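Local coordinates for tricorn protease (Thermoplasma acidophilum, PDB 1K32), which probably degrades peptides downstream of the proteasome as a gated, beta-propeller-bearing serine protease of the hexameric tricorn assembly, at residues A[162-168]-A[185-191]; A[196-200]-A[231-235]; A[214-218]-A[236-241]. All coordinates share one frame; numbering follows the deposited sequence.

Interaction 1. Residues A[162-168]-A[185-191]; sequences GRRVIGR and GKIWIEV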
ATOM      1  N   GLY A 162     -83.900   9.711 -13.999  1.00 39.19           N
ATOM      2  CA  GLY A 162     -83.017  10.491 -14.840  1.00 39.53           C
ATOM      3  C   GLY A 162     -82.065  11.425 -14.113  1.00 40.13           C
ATOM      4  O   GLY A 162     -81.023  11.784 -14.666  1.00 40.63           O
ATOM      5  N   ARG A 163     -82.386  11.836 -12.890  1.00 38.12           N
ATOM      6  CA  ARG A 163     -81.474  12.741 -12.200  1.00 37.21           C
ATOM      7  C   ARG A 163     -80.423  12.060 -11.340  1.00 35.01           C
ATOM      8  O   ARG A 163     -80.667  11.014 -10.737  1.00 34.79           O
ATOM      9  CB  ARG A 163     -82.242  13.784 -11.381  1.00 39.51           C
ATOM     10  CG  ARG A 163     -83.489  13.301 -10.694  1.00 43.27           C
ATOM     11  CD  ARG A 163     -84.103  14.446  -9.913  1.00 43.65           C
ATOM     12  NE  ARG A 163     -85.206  14.005  -9.072  1.00 44.47           N
ATOM     13  CZ  ARG A 163     -85.676  14.692  -8.038  1.00 44.34           C
ATOM     14  NH1 ARG A 163     -86.689  14.204  -7.334  1.00 44.76           N
ATOM     15  NH2 ARG A 163     -85.132  15.856  -7.698  1.00 40.38           N
ATOM     16  N   ARG A 164     -79.243  12.671 -11.301  1.00 32.31           N
ATOM     17  CA  ARG A 164     -78.115  12.146 -10.549  1.00 30.13           C
ATOM     18  C   ARG A 164     -78.195  12.470  -9.058  1.00 27.33           C
ATOM     19  O   ARG A 164     -78.516  13.593  -8.676  1.00 25.58           O
ATOM     20  CB  ARG A 164     -76.810  12.710 -11.117  1.00 30.72           C
ATOM     21  CG  ARG A 164     -76.689  12.610 -12.648  1.00 35.88           C
ATOM     22  CD  ARG A 164     -75.254  12.850 -13.111  1.00 37.58           C
ATOM     23  NE  ARG A 164     -75.134  13.818 -14.199  1.00 41.59           N
ATOM     24  CZ  ARG A 164     -75.664  15.034 -14.173  1.00 42.38           C
ATOM     25  NH1 ARG A 164     -75.506  15.860 -15.193  1.00 41.24           N
ATOM     26  NH2 ARG A 164     -76.373  15.416 -13.126  1.00 46.07           N
ATOM     27  N   VAL A 165     -77.910  11.468  -8.229  1.00 25.97           N
ATOM     28  CA  VAL A 165     -77.902  11.632  -6.773  1.00 23.99           C
ATOM     29  C   VAL A 165     -76.439  11.450  -6.368  1.00 24.18           C
ATOM     30  O   VAL A 165     -75.812  10.441  -6.692  1.00 21.39           O
ATOM     31  CB  VAL A 165     -78.766  10.575  -6.054  1.00 23.28           C
ATOM     32  CG1 VAL A 165     -78.797  10.879  -4.554  1.00 21.44           C
ATOM     33  CG2 VAL A 165     -80.181  10.586  -6.609  1.00 22.51           C
ATOM     34  N   ILE A 166     -75.895  12.434  -5.668  1.00 22.42           N
ATOM     35  CA  ILE A 166     -74.497  12.366  -5.300  1.00 22.96           C
ATOM     36  C   ILE A 166     -74.235  12.286  -3.813  1.00 23.16           C
ATOM     37  O   ILE A 166     -74.725  13.091  -3.027  1.00 20.42           O
ATOM     38  CB  ILE A 166     -73.740  13.558  -5.920  1.00 23.58           C
ATOM     39  CG1 ILE A 166     -73.781  13.414  -7.453  1.00 22.99           C
ATOM     40  CG2 ILE A 166     -72.311  13.628  -5.386  1.00 22.11           C
ATOM     41  CD1 ILE A 166     -73.275  14.600  -8.222  1.00 27.87           C
ATOM     42  N   GLY A 167     -73.470  11.265  -3.446  1.00 23.21           N
ATOM     43  CA  GLY A 167     -73.098  11.078  -2.064  1.00 21.76           C
ATOM     44  C   GLY A 167     -71.672  11.574  -1.908  1.00 22.14           C
ATOM     45  O   GLY A 167     -70.759  11.121  -2.621  1.00 20.56           O
ATOM     46  N   ARG A 168     -71.487  12.526  -1.002  1.00 20.11           N
ATOM     47  CA  ARG A 168     -70.178  13.094  -0.727  1.00 20.56           C
ATOM     48  C   ARG A 168     -69.684  12.579   0.613  1.00 19.97           C
ATOM     49  O   ARG A 168     -70.405  12.670   1.600  1.00 19.44           O
ATOM     50  CB  ARG A 168     -70.256  14.618  -0.673  1.00 21.81           C
ATOM     51  CG  ARG A 168     -70.402  15.273  -2.030  1.00 23.24           C
ATOM     52  CD  ARG A 168     -70.514  16.778  -1.908  1.00 21.51           C
ATOM     53  NE  ARG A 168     -70.223  17.413  -3.186  1.00 20.12           N
ATOM     54  CZ  ARG A 168     -70.097  18.724  -3.380  1.00 22.59           C
ATOM     55  NH1 ARG A 168     -69.808  19.169  -4.602  1.00 19.19           N
ATOM     56  NH2 ARG A 168     -70.269  19.589  -2.371  1.00 19.59           N
ATOM     57  N   GLY A 185     -70.677  12.692   5.760  1.00 21.50           N
ATOM     58  CA  GLY A 185     -71.345  12.328   4.519  1.00 21.50           C
ATOM     59  C   GLY A 185     -72.620  13.111   4.287  1.00 22.86           C
ATOM     60  O   GLY A 185     -73.459  13.209   5.179  1.00 20.61           O
ATOM     61  N   LYS A 186     -72.758  13.677   3.087  1.00 23.96           N
ATOM     62  CA  LYS A 186     -73.931  14.472   2.724  1.00 23.15           C
ATOM     63  C   LYS A 186     -74.423  14.039   1.336  1.00 23.77           C
ATOM     64  O   LYS A 186     -73.656  13.503   0.527  1.00 23.13           O
ATOM     65  CB  LYS A 186     -73.570  15.962   2.701  1.00 24.97           C
ATOM     66  CG  LYS A 186     -73.077  16.533   4.028  1.00 25.21           C
ATOM     67  CD  LYS A 186     -72.692  18.007   3.889  1.00 27.75           C
ATOM     68  CE  LYS A 186     -72.261  18.599   5.226  1.00 28.60           C
ATOM     69  NZ  LYS A 186     -72.138  20.082   5.197  1.00 29.62           N
ATOM     70  N   ILE A 187     -75.694  14.282   1.053  1.00 21.56           N
ATOM     71  CA  ILE A 187     -76.250  13.882  -0.228  1.00 21.48           C
ATOM     72  C   ILE A 187     -76.836  15.050  -1.008  1.00 22.63           C
ATOM     73  O   ILE A 187     -77.512  15.920  -0.451  1.00 20.58           O
ATOM     74  CB  ILE A 187     -77.351  12.806  -0.050  1.00 21.14           C
ATOM     75  CG1 ILE A 187     -76.793  11.614   0.742  1.00 21.25           C
ATOM     76  CG2 ILE A 187     -77.862  12.358  -1.417  1.00 16.49           C
ATOM     77  CD1 ILE A 187     -77.776  10.497   0.954  1.00 22.46           C
ATOM     78  N   TRP A 188     -76.565  15.063  -2.307  1.00 22.32           N
ATOM     79  CA  TRP A 188     -77.076  16.108  -3.184  1.00 22.61           C
ATOM     80  C   TRP A 188     -77.881  15.428  -4.279  1.00 24.37           C
ATOM     81  O   TRP A 188     -77.629  14.269  -4.596  1.00 25.58           O
ATOM     82  CB  TRP A 188     -75.939  16.890  -3.838  1.00 21.99           C
ATOM     83  CG  TRP A 188     -75.145  17.783  -2.934  1.00 24.81           C
ATOM     84  CD1 TRP A 188     -74.344  17.403  -1.896  1.00 24.67           C
ATOM     85  CD2 TRP A 188     -75.023  19.209  -3.035  1.00 26.16           C
ATOM     86  NE1 TRP A 188     -73.725  18.502  -1.349  1.00 22.52           N
ATOM     87  CE2 TRP A 188     -74.121  19.623  -2.026  1.00 25.53           C
ATOM     88  CE3 TRP A 188     -75.587  20.178  -3.882  1.00 25.60           C
ATOM     89  CZ2 TRP A 188     -73.766  20.968  -1.838  1.00 24.50           C
ATOM     90  CZ3 TRP A 188     -75.235  21.516  -3.695  1.00 26.89           C
ATOM     91  CH2 TRP A 188     -74.329  21.897  -2.675  1.00 27.57           C
ATOM     92  N   ILE A 189     -78.837  16.148  -4.859  1.00 24.83           N
ATOM     93  CA  ILE A 189     -79.649  15.597  -5.936  1.00 25.76           C
ATOM     94  C   ILE A 189     -79.862  16.630  -7.039  1.00 26.44           C
ATOM     95  O   ILE A 189     -80.005  17.826  -6.778  1.00 24.41           O
ATOM     96  CB  ILE A 189     -81.017  15.102  -5.415  1.00 26.43           C
ATOM     97  CG1 ILE A 189     -81.722  14.296  -6.498  1.00 26.94           C
ATOM     98  CG2 ILE A 189     -81.890  16.275  -5.015  1.00 25.98           C
ATOM     99  CD1 ILE A 189     -82.878  13.473  -5.979  1.00 26.98           C
ATOM    100  N   GLU A 190     -79.868  16.157  -8.278  1.00 27.20           N
ATOM    101  CA  GLU A 190     -80.055  17.033  -9.421  1.00 29.65           C
ATOM    102  C   GLU A 190     -81.532  17.407  -9.473  1.00 31.25           C
ATOM    103  O   GLU A 190     -82.390  16.556  -9.290  1.00 30.05           O
ATOM    104  CB  GLU A 190     -79.635  16.299 -10.694  1.00 28.97           C
ATOM    105  CG  GLU A 190     -79.404  17.182 -11.903  1.00 30.66           C
ATOM    106  CD  GLU A 190     -78.967  16.380 -13.120  1.00 30.26           C
ATOM    107  OE1 GLU A 190     -78.520  16.983 -14.114  1.00 32.28           O
ATOM    108  OE2 GLU A 190     -79.070  15.138 -13.084  1.00 32.48           O
ATOM    109  N   VAL A 191     -81.829  18.681  -9.692  1.00 35.20           N
ATOM    110  CA  VAL A 191     -83.222  19.119  -9.755  1.00 40.13           C
ATOM    111  C   VAL A 191     -83.557  19.609 -11.159  1.00 42.96           C
ATOM    112  O   VAL A 191     -84.668  19.427 -11.654  1.00 45.32           O
ATOM    113  CB  VAL A 191     -83.507  20.248  -8.732  1.00 39.14           C
ATOM    114  CG1 VAL A 191     -83.412  19.706  -7.322  1.00 38.78           C
ATOM    115  CG2 VAL A 191     -82.521  21.384  -8.917  1.00 40.97           C
TER
HETATM  116  O   HOH W   1     -71.386  19.256   0.577  1.00 19.80           O
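Strands 163-168 and 186-190 run antiparallel, axes 4.6 Å apart at 165°, as neighbouring inner strands of a four-stranded propeller blade. Ile166 with Trp188 and Arg168 with Lys186 are hydrogen-bonded pairs, each exchanging two backbone bonds; Val165 with Ile189 and Gly167 with Ile187 are the non-hydrogen-bonded pairs between and beside them. At the far end the pattern changes. Glu190 N still reaches Arg164 O, but Arg164 N turns to the side chain, donating to the anti lone pair of Glu190 OE2 at 3.0 Å in a nearly straight bond (171°). CG anti to the backbone N (chi1 -164°) and an extended chain carry the carboxylate across to the backbone of Arg164. Its OE2 also meets Arg164 NH2 in a salt bridge, less surely placed, while OE1 takes Gly194 N. On the face shared by Val165, Ile187 and Ile189, beta-branched residues suit a strand: Val165 CG1 touches Ile187 CG2 at 3.6 Å, and Ile189 CD1 lies over the centre of the Arg163 guanidinium. On the face of Ile166, Arg168 CZ stands 4.5 Å from the centroid of the Trp188 five-membered ring, an off-centre cation-pi contact. One water accepts from both Arg168 NH2 and Trp188 NE1, and Arg168 NH1 donates to Tyr1009 O. The charge of the buried arginine is probably stabilised by the ring, the water and the carbonyl, which would limit its rotation.

Interaction 2. Residues A[196-200]-A[231-235]; sequences FKKIV and TDLDG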
ATOM      1  N   PHE A 196     -77.913  21.301  -8.976  1.00 28.52           N
ATOM      2  CA  PHE A 196     -78.033  20.435  -7.812  1.00 28.12           C
ATOM      3  C   PHE A 196     -78.402  21.133  -6.517  1.00 26.81           C
ATOM      4  O   PHE A 196     -78.099  22.302  -6.310  1.00 25.47           O
ATOM      5  CB  PHE A 196     -76.735  19.658  -7.594  1.00 27.44           C
ATOM      6  CG  PHE A 196     -76.413  18.700  -8.694  1.00 25.99           C
ATOM      7  CD1 PHE A 196     -75.992  19.162  -9.936  1.00 26.65           C
ATOM      8  CD2 PHE A 196     -76.528  17.328  -8.490  1.00 26.07           C
ATOM      9  CE1 PHE A 196     -75.687  18.267 -10.961  1.00 25.62           C
ATOM     10  CE2 PHE A 196     -76.226  16.428  -9.506  1.00 25.73           C
ATOM     11  CZ  PHE A 196     -75.802  16.905 -10.745  1.00 26.23           C
ATOM     12  N   LYS A 197     -79.041  20.372  -5.641  1.00 26.26           N
ATOM     13  CA  LYS A 197     -79.467  20.852  -4.344  1.00 27.79           C
ATOM     14  C   LYS A 197     -79.027  19.846  -3.281  1.00 26.39           C
ATOM     15  O   LYS A 197     -79.065  18.639  -3.505  1.00 24.96           O
ATOM     16  CB  LYS A 197     -80.992  20.992  -4.330  1.00 30.28           C
ATOM     17  CG  LYS A 197     -81.596  21.190  -2.957  1.00 36.00           C
ATOM     18  CD  LYS A 197     -83.121  21.195  -3.029  1.00 38.77           C
ATOM     19  CE  LYS A 197     -83.734  21.453  -1.659  1.00 41.66           C
ATOM     20  NZ  LYS A 197     -85.229  21.415  -1.699  1.00 43.68           N
ATOM     21  N   LYS A 198     -78.596  20.344  -2.129  1.00 25.52           N
ATOM     22  CA  LYS A 198     -78.182  19.474  -1.030  1.00 25.79           C
ATOM     23  C   LYS A 198     -79.464  19.056  -0.294  1.00 26.40           C
ATOM     24  O   LYS A 198     -80.184  19.910   0.225  1.00 27.48           O
ATOM     25  CB  LYS A 198     -77.256  20.247  -0.096  1.00 26.22           C
ATOM     26  CG  LYS A 198     -76.601  19.426   1.002  1.00 28.62           C
ATOM     27  CD  LYS A 198     -75.690  20.312   1.843  1.00 28.96           C
ATOM     28  CE  LYS A 198     -76.503  21.449   2.476  1.00 27.44           C
ATOM     29  NZ  LYS A 198     -75.642  22.359   3.260  1.00 30.20           N
ATOM     30  N   ILE A 199     -79.769  17.758  -0.260  1.00 26.07           N
ATOM     31  CA  ILE A 199     -80.998  17.300   0.397  1.00 27.70           C
ATOM     32  C   ILE A 199     -80.825  16.593   1.740  1.00 28.72           C
ATOM     33  O   ILE A 199     -81.750  16.574   2.555  1.00 29.56           O
ATOM     34  CB  ILE A 199     -81.838  16.371  -0.526  1.00 26.73           C
ATOM     35  CG1 ILE A 199     -80.949  15.284  -1.128  1.00 26.71           C
ATOM     36  CG2 ILE A 199     -82.523  17.185  -1.619  1.00 27.20           C
ATOM     37  CD1 ILE A 199     -81.731  14.218  -1.870  1.00 25.07           C
ATOM     38  N   VAL A 200     -79.663  15.995   1.968  1.00 28.58           N
ATOM     39  CA  VAL A 200     -79.409  15.322   3.237  1.00 27.67           C
ATOM     40  C   VAL A 200     -78.115  15.848   3.868  1.00 28.88           C
ATOM     41  O   VAL A 200     -77.005  15.541   3.422  1.00 27.90           O
ATOM     42  CB  VAL A 200     -79.332  13.800   3.063  1.00 26.85           C
ATOM     43  CG1 VAL A 200     -79.036  13.139   4.400  1.00 28.01           C
ATOM     44  CG2 VAL A 200     -80.657  13.280   2.519  1.00 25.66           C
ATOM     45  N   THR A 231     -85.172   8.749   3.567  1.00 26.94           N
ATOM     46  CA  THR A 231     -85.872  10.005   3.313  1.00 28.36           C
ATOM     47  C   THR A 231     -86.437   9.905   1.902  1.00 29.24           C
ATOM     48  O   THR A 231     -86.121   8.966   1.178  1.00 28.88           O
ATOM     49  CB  THR A 231     -84.924  11.233   3.351  1.00 29.50           C
ATOM     50  OG1 THR A 231     -83.954  11.128   2.295  1.00 28.75           O
ATOM     51  CG2 THR A 231     -84.211  11.335   4.704  1.00 29.64           C
ATOM     52  N   ASP A 232     -87.278  10.856   1.508  1.00 29.93           N
ATOM     53  CA  ASP A 232     -87.782  10.840   0.142  1.00 30.96           C
ATOM     54  C   ASP A 232     -86.676  11.508  -0.675  1.00 31.27           C
ATOM     55  O   ASP A 232     -85.704  11.994  -0.097  1.00 30.21           O
ATOM     56  CB  ASP A 232     -89.099  11.616   0.013  1.00 31.02           C
ATOM     57  CG  ASP A 232     -89.029  13.017   0.600  1.00 32.48           C
ATOM     58  OD1 ASP A 232     -88.034  13.742   0.376  1.00 29.25           O
ATOM     59  OD2 ASP A 232     -90.000  13.404   1.282  1.00 35.21           O
ATOM     60  N   LEU A 233     -86.816  11.545  -1.996  1.00 31.20           N
ATOM     61  CA  LEU A 233     -85.792  12.144  -2.847  1.00 32.95           C
ATOM     62  C   LEU A 233     -85.578  13.639  -2.624  1.00 32.83           C
ATOM     63  O   LEU A 233     -84.758  14.267  -3.290  1.00 31.39           O
ATOM     64  CB  LEU A 233     -86.107  11.869  -4.315  1.00 33.47           C
ATOM     65  CG  LEU A 233     -86.044  10.389  -4.691  1.00 35.21           C
ATOM     66  CD1 LEU A 233     -86.281  10.227  -6.190  1.00 36.32           C
ATOM     67  CD2 LEU A 233     -84.691   9.821  -4.305  1.00 36.33           C
ATOM     68  N   ASP A 234     -86.307  14.191  -1.662  1.00 33.16           N
ATOM     69  CA  ASP A 234     -86.215  15.602  -1.322  1.00 34.67           C
ATOM     70  C   ASP A 234     -85.503  15.742   0.026  1.00 33.48           C
ATOM     71  O   ASP A 234     -85.340  16.842   0.547  1.00 30.69           O
ATOM     72  CB  ASP A 234     -87.623  16.180  -1.218  1.00 39.51           C
ATOM     73  CG  ASP A 234     -87.689  17.628  -1.619  1.00 44.15           C
ATOM     74  OD1 ASP A 234     -87.156  18.487  -0.877  1.00 45.45           O
ATOM     75  OD2 ASP A 234     -88.281  17.896  -2.692  1.00 48.18           O
ATOM     76  N   GLY A 235     -85.092  14.615   0.592  1.00 32.16           N
ATOM     77  CA  GLY A 235     -84.417  14.645   1.873  1.00 32.76           C
ATOM     78  C   GLY A 235     -85.370  14.834   3.039  1.00 32.37           C
ATOM     79  O   GLY A 235     -84.936  14.989   4.176  1.00 31.74           O
TER
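Asp232 O is gripped from opposite faces of its plane: Thr231 OG1, which also touches Val200, donates at 3.1 Å and Gly235 N at 2.8 Å. The second bond closes a type I turn from Asp232 to Gly235. Threonine fits its place because OG1 both donates to the next carbonyl and lies 3.9 Å from Val200 CG2. Asp232 OD1 adds an Asx turn, accepting from Asp234 N, though the position of that nitrogen is less sure, and also from Lys236 N just beyond. Between them the aspartate side chain and carbonyl tie down several of the amides of the bend. The two segments belong to adjacent blades of the beta propeller: 196-200 lies on the outer strand 195-200 of one four-stranded sheet, and 231-235 takes in the end of strand 227-232 and the turn toward the fourth strand of the next. Ile199 and Val200 form a classic beta bulge, both facing Ile187. Ile199 fills the junction. Its CG1 sits between the backbone N and carbonyl carbon (chi1 49°), which sends CD1 to 3.3 Å from Leu233 O, while CG2 rests 3.6 Å from Asp234 O. Gly235 CA points a hydrogen at Ile199 O, 3.4 Å away and 157° at the hydrogen. Glycine is called for twice over here: phi is positive, and a beta carbon would run into that same oxygen. Farther out, the extended Lys197 chain carries NZ to 3.6 Å from Asp234 OD1, a long salt bridge where both residues are exposed.

Interaction 3. Residues A[214-218]-A[236-241]; sequences HRIYF and KDLRKH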
ATOM      1  N   HIS A 214     -88.748   5.212  -4.287  1.00 37.83           N
ATOM      2  CA  HIS A 214     -88.402   6.621  -4.368  1.00 38.06           C
ATOM      3  C   HIS A 214     -87.946   7.133  -3.011  1.00 36.14           C
ATOM      4  O   HIS A 214     -88.305   8.235  -2.580  1.00 34.00           O
ATOM      5  CB  HIS A 214     -89.577   7.439  -4.902  1.00 41.05           C
ATOM      6  CG  HIS A 214     -89.803   7.258  -6.367  1.00 43.83           C
ATOM      7  ND1 HIS A 214     -90.232   6.068  -6.910  1.00 46.57           N
ATOM      8  CD2 HIS A 214     -89.591   8.094  -7.411  1.00 46.13           C
ATOM      9  CE1 HIS A 214     -90.273   6.175  -8.227  1.00 47.56           C
ATOM     10  NE2 HIS A 214     -89.887   7.395  -8.556  1.00 48.16           N
ATOM     11  N   ARG A 215     -87.153   6.303  -2.343  1.00 34.45           N
ATOM     12  CA  ARG A 215     -86.597   6.639  -1.040  1.00 33.68           C
ATOM     13  C   ARG A 215     -85.113   6.334  -1.017  1.00 31.47           C
ATOM     14  O   ARG A 215     -84.661   5.344  -1.588  1.00 31.97           O
ATOM     15  CB  ARG A 215     -87.284   5.854   0.076  1.00 34.61           C
ATOM     16  CG  ARG A 215     -88.726   6.249   0.308  1.00 36.82           C
ATOM     17  CD  ARG A 215     -89.067   6.197   1.787  1.00 38.33           C
ATOM     18  NE  ARG A 215     -89.771   7.413   2.173  1.00 39.48           N
ATOM     19  CZ  ARG A 215     -89.502   8.130   3.255  1.00 37.86           C
ATOM     20  NH1 ARG A 215     -90.204   9.220   3.500  1.00 40.90           N
ATOM     21  NH2 ARG A 215     -88.542   7.768   4.092  1.00 37.15           N
ATOM     22  N   ILE A 216     -84.355   7.198  -0.365  1.00 30.43           N
ATOM     23  CA  ILE A 216     -82.924   6.995  -0.254  1.00 29.53           C
ATOM     24  C   ILE A 216     -82.688   6.379   1.112  1.00 27.32           C
ATOM     25  O   ILE A 216     -83.045   6.969   2.128  1.00 28.91           O
ATOM     26  CB  ILE A 216     -82.136   8.333  -0.325  1.00 29.70           C
ATOM     27  CG1 ILE A 216     -82.492   9.097  -1.597  1.00 29.95           C
ATOM     28  CG2 ILE A 216     -80.629   8.053  -0.290  1.00 29.23           C
ATOM     29  CD1 ILE A 216     -81.922  10.507  -1.642  1.00 29.60           C
ATOM     30  N   TYR A 217     -82.122   5.184   1.141  1.00 26.76           N
ATOM     31  CA  TYR A 217     -81.813   4.546   2.409  1.00 25.91           C
ATOM     32  C   TYR A 217     -80.326   4.719   2.692  1.00 25.23           C
ATOM     33  O   TYR A 217     -79.493   4.728   1.771  1.00 21.92           O
ATOM     34  CB  TYR A 217     -82.193   3.067   2.380  1.00 28.41           C
ATOM     35  CG  TYR A 217     -83.687   2.845   2.339  1.00 30.12           C
ATOM     36  CD1 TYR A 217     -84.417   3.066   1.168  1.00 30.79           C
ATOM     37  CD2 TYR A 217     -84.374   2.437   3.480  1.00 30.24           C
ATOM     38  CE1 TYR A 217     -85.793   2.886   1.138  1.00 33.07           C
ATOM     39  CE2 TYR A 217     -85.742   2.256   3.468  1.00 31.27           C
ATOM     40  CZ  TYR A 217     -86.451   2.481   2.298  1.00 32.96           C
ATOM     41  OH  TYR A 217     -87.816   2.301   2.303  1.00 32.29           O
ATOM     42  N   PHE A 218     -79.994   4.874   3.971  1.00 24.24           N
ATOM     43  CA  PHE A 218     -78.612   5.083   4.367  1.00 23.39           C
ATOM     44  C   PHE A 218     -78.406   4.784   5.841  1.00 24.64           C
ATOM     45  O   PHE A 218     -79.356   4.468   6.572  1.00 24.72           O
ATOM     46  CB  PHE A 218     -78.197   6.532   4.070  1.00 22.76           C
ATOM     47  CG  PHE A 218     -79.089   7.562   4.707  1.00 23.21           C
ATOM     48  CD1 PHE A 218     -78.923   7.923   6.039  1.00 22.54           C
ATOM     49  CD2 PHE A 218     -80.116   8.156   3.974  1.00 23.45           C
ATOM     50  CE1 PHE A 218     -79.777   8.867   6.637  1.00 23.36           C
ATOM     51  CE2 PHE A 218     -80.969   9.095   4.556  1.00 23.50           C
ATOM     52  CZ  PHE A 218     -80.799   9.451   5.896  1.00 22.92           C
ATOM     53  N   LYS A 236     -86.670  14.812   2.761  1.00 33.28           N
ATOM     54  CA  LYS A 236     -87.687  14.993   3.795  1.00 34.43           C
ATOM     55  C   LYS A 236     -88.276  13.670   4.285  1.00 34.33           C
ATOM     56  O   LYS A 236     -87.943  12.596   3.782  1.00 33.95           O
ATOM     57  CB  LYS A 236     -88.828  15.863   3.258  1.00 36.52           C
ATOM     58  CG  LYS A 236     -88.397  17.171   2.626  1.00 38.16           C
ATOM     59  CD  LYS A 236     -87.734  18.086   3.636  1.00 41.20           C
ATOM     60  CE  LYS A 236     -87.278  19.377   2.979  1.00 42.69           C
ATOM     61  NZ  LYS A 236     -86.448  20.181   3.912  1.00 44.77           N
ATOM     62  N   ASP A 237     -89.163  13.768   5.271  1.00 34.17           N
ATOM     63  CA  ASP A 237     -89.847  12.602   5.831  1.00 34.79           C
ATOM     64  C   ASP A 237     -88.884  11.549   6.371  1.00 34.05           C
ATOM     65  O   ASP A 237     -88.994  10.371   6.036  1.00 33.81           O
ATOM     66  CB  ASP A 237     -90.738  11.963   4.761  1.00 34.83           C
ATOM     67  CG  ASP A 237     -91.641  10.880   5.324  1.00 36.52           C
ATOM     68  OD1 ASP A 237     -92.124  10.045   4.536  1.00 34.75           O
ATOM     69  OD2 ASP A 237     -91.871  10.872   6.556  1.00 37.66           O
ATOM     70  N   LEU A 238     -87.953  11.971   7.215  1.00 33.62           N
ATOM     71  CA  LEU A 238     -86.965  11.055   7.777  1.00 34.42           C
ATOM     72  C   LEU A 238     -87.594   9.923   8.575  1.00 34.17           C
ATOM     73  O   LEU A 238     -88.430  10.161   9.445  1.00 33.52           O
ATOM     74  CB  LEU A 238     -85.985  11.820   8.678  1.00 33.85           C
ATOM     75  CG  LEU A 238     -84.913  10.996   9.400  1.00 33.02           C
ATOM     76  CD1 LEU A 238     -83.909  10.462   8.389  1.00 32.36           C
ATOM     77  CD2 LEU A 238     -84.209  11.867  10.433  1.00 33.66           C
ATOM     78  N   ARG A 239     -87.172   8.697   8.279  1.00 34.15           N
ATOM     79  CA  ARG A 239     -87.658   7.510   8.975  1.00 34.96           C
ATOM     80  C   ARG A 239     -86.504   6.668   9.524  1.00 34.25           C
ATOM     81  O   ARG A 239     -85.430   6.593   8.925  1.00 30.37           O
ATOM     82  CB  ARG A 239     -88.501   6.643   8.040  1.00 36.41           C
ATOM     83  CG  ARG A 239     -89.746   7.326   7.520  1.00 41.03           C
ATOM     84  CD  ARG A 239     -90.473   6.449   6.525  1.00 43.76           C
ATOM     85  NE  ARG A 239     -91.573   7.165   5.889  1.00 47.15           N
ATOM     86  CZ  ARG A 239     -92.341   6.656   4.933  1.00 48.20           C
ATOM     87  NH1 ARG A 239     -93.319   7.386   4.414  1.00 48.95           N
ATOM     88  NH2 ARG A 239     -92.130   5.419   4.495  1.00 48.53           N
ATOM     89  N   LYS A 240     -86.748   6.033  10.667  1.00 33.25           N
ATOM     90  CA  LYS A 240     -85.765   5.174  11.320  1.00 32.44           C
ATOM     91  C   LYS A 240     -86.292   3.742  11.210  1.00 32.81           C
ATOM     92  O   LYS A 240     -87.340   3.425  11.771  1.00 33.50           O
ATOM     93  CB  LYS A 240     -85.623   5.597  12.788  1.00 32.56           C
ATOM     94  CG  LYS A 240     -84.662   4.777  13.634  1.00 30.96           C
ATOM     95  CD  LYS A 240     -84.578   5.389  15.027  1.00 34.02           C
ATOM     96  CE  LYS A 240     -83.723   4.576  15.978  1.00 34.72           C
ATOM     97  NZ  LYS A 240     -84.280   3.226  16.248  1.00 35.79           N
ATOM     98  N   HIS A 241     -85.570   2.881  10.495  1.00 31.58           N
ATOM     99  CA  HIS A 241     -86.017   1.506  10.288  1.00 31.50           C
ATOM    100  C   HIS A 241     -85.432   0.378  11.128  1.00 30.61           C
ATOM    101  O   HIS A 241     -85.875  -0.759  10.998  1.00 30.41           O
ATOM    102  CB  HIS A 241     -85.853   1.122   8.818  1.00 32.11           C
ATOM    103  CG  HIS A 241     -86.550   2.046   7.879  1.00 33.56           C
ATOM    104  ND1 HIS A 241     -85.939   3.157   7.341  1.00 35.16           N
ATOM    105  CD2 HIS A 241     -87.820   2.050   7.410  1.00 35.07           C
ATOM    106  CE1 HIS A 241     -86.803   3.806   6.582  1.00 36.77           C
ATOM    107  NE2 HIS A 241     -87.952   3.157   6.606  1.00 36.86           N
TER
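Two bends in Arg215, at chi2 (-143°) and chi3 (133°), swing its guanidinium flat onto that of Arg239, whose own chain is extended from CG to NE. Both belong to one four-stranded blade of the beta propeller: Arg215 begins the second strand, Arg239 lies on the short outermost one, and strand 227-232 runs between them, so long, flexible side chains suit the span. The two groups stack with centres 3.6 Å apart and planes 15° from parallel, a pairing of like charges that Asp237 probably makes tolerable by joining both arginines in a salt-bridge network. The carboxylate stands almost upright to the Arg215 guanidinium; Asp237 OD1 is modelled implausibly close to Arg215 NH1, so the fine geometry there is doubtful, and the bonds from Arg239 to OD1 are weak. More secure is the bond from Arg215 NH2 to Asp237 O at 3.3 Å, the carbonyl oxygen lying in the guanidinium plane. The same NH2 has Ser230 OG of the intervening strand as a second partner. Asp237 itself takes a left-handed backbone conformation, which turns this carbonyl towards Arg215. Two residues on from each arginine, Tyr217 and His241 pack obliquely, with Tyr217 CE2 over one face of the imidazole and ring centroids 5.2 Å apart. A flat ring suits this place, since Phe270 meets His241 as well; a serine here would probably leave the Tyr217 ring without the flat partner it packs on, and Phe270 without its ring contact. Beyond the polar cluster, Leu238 CD1 comes to 4.1 Å from Phe218 CZ.

Interactions 1 and 3 each lie within one blade of the propeller, and interaction 2 binds these consecutive blades together. It shares a sheet with both: Ile189 N bonds Lys197 O at 2.8 Å, and Ile216 N bonds Thr231 O at 2.9 Å. Between the blades, Ile216 is common ground, with its CG1 3.6 Å from Leu233 CD2 and its CG2 4.0 Å from Ile187 CD1. The centres of interactions 1 and 2 are about 7 Å apart, those of 1 and 3 about 14 Å. All three sit 32 to 37 Å from the chain's centre; interaction 1 packs on helix 1011-1015 through Ile166, Arg168 and Trp188, and Phe196 O of interaction 2 bonds His1012 weakly.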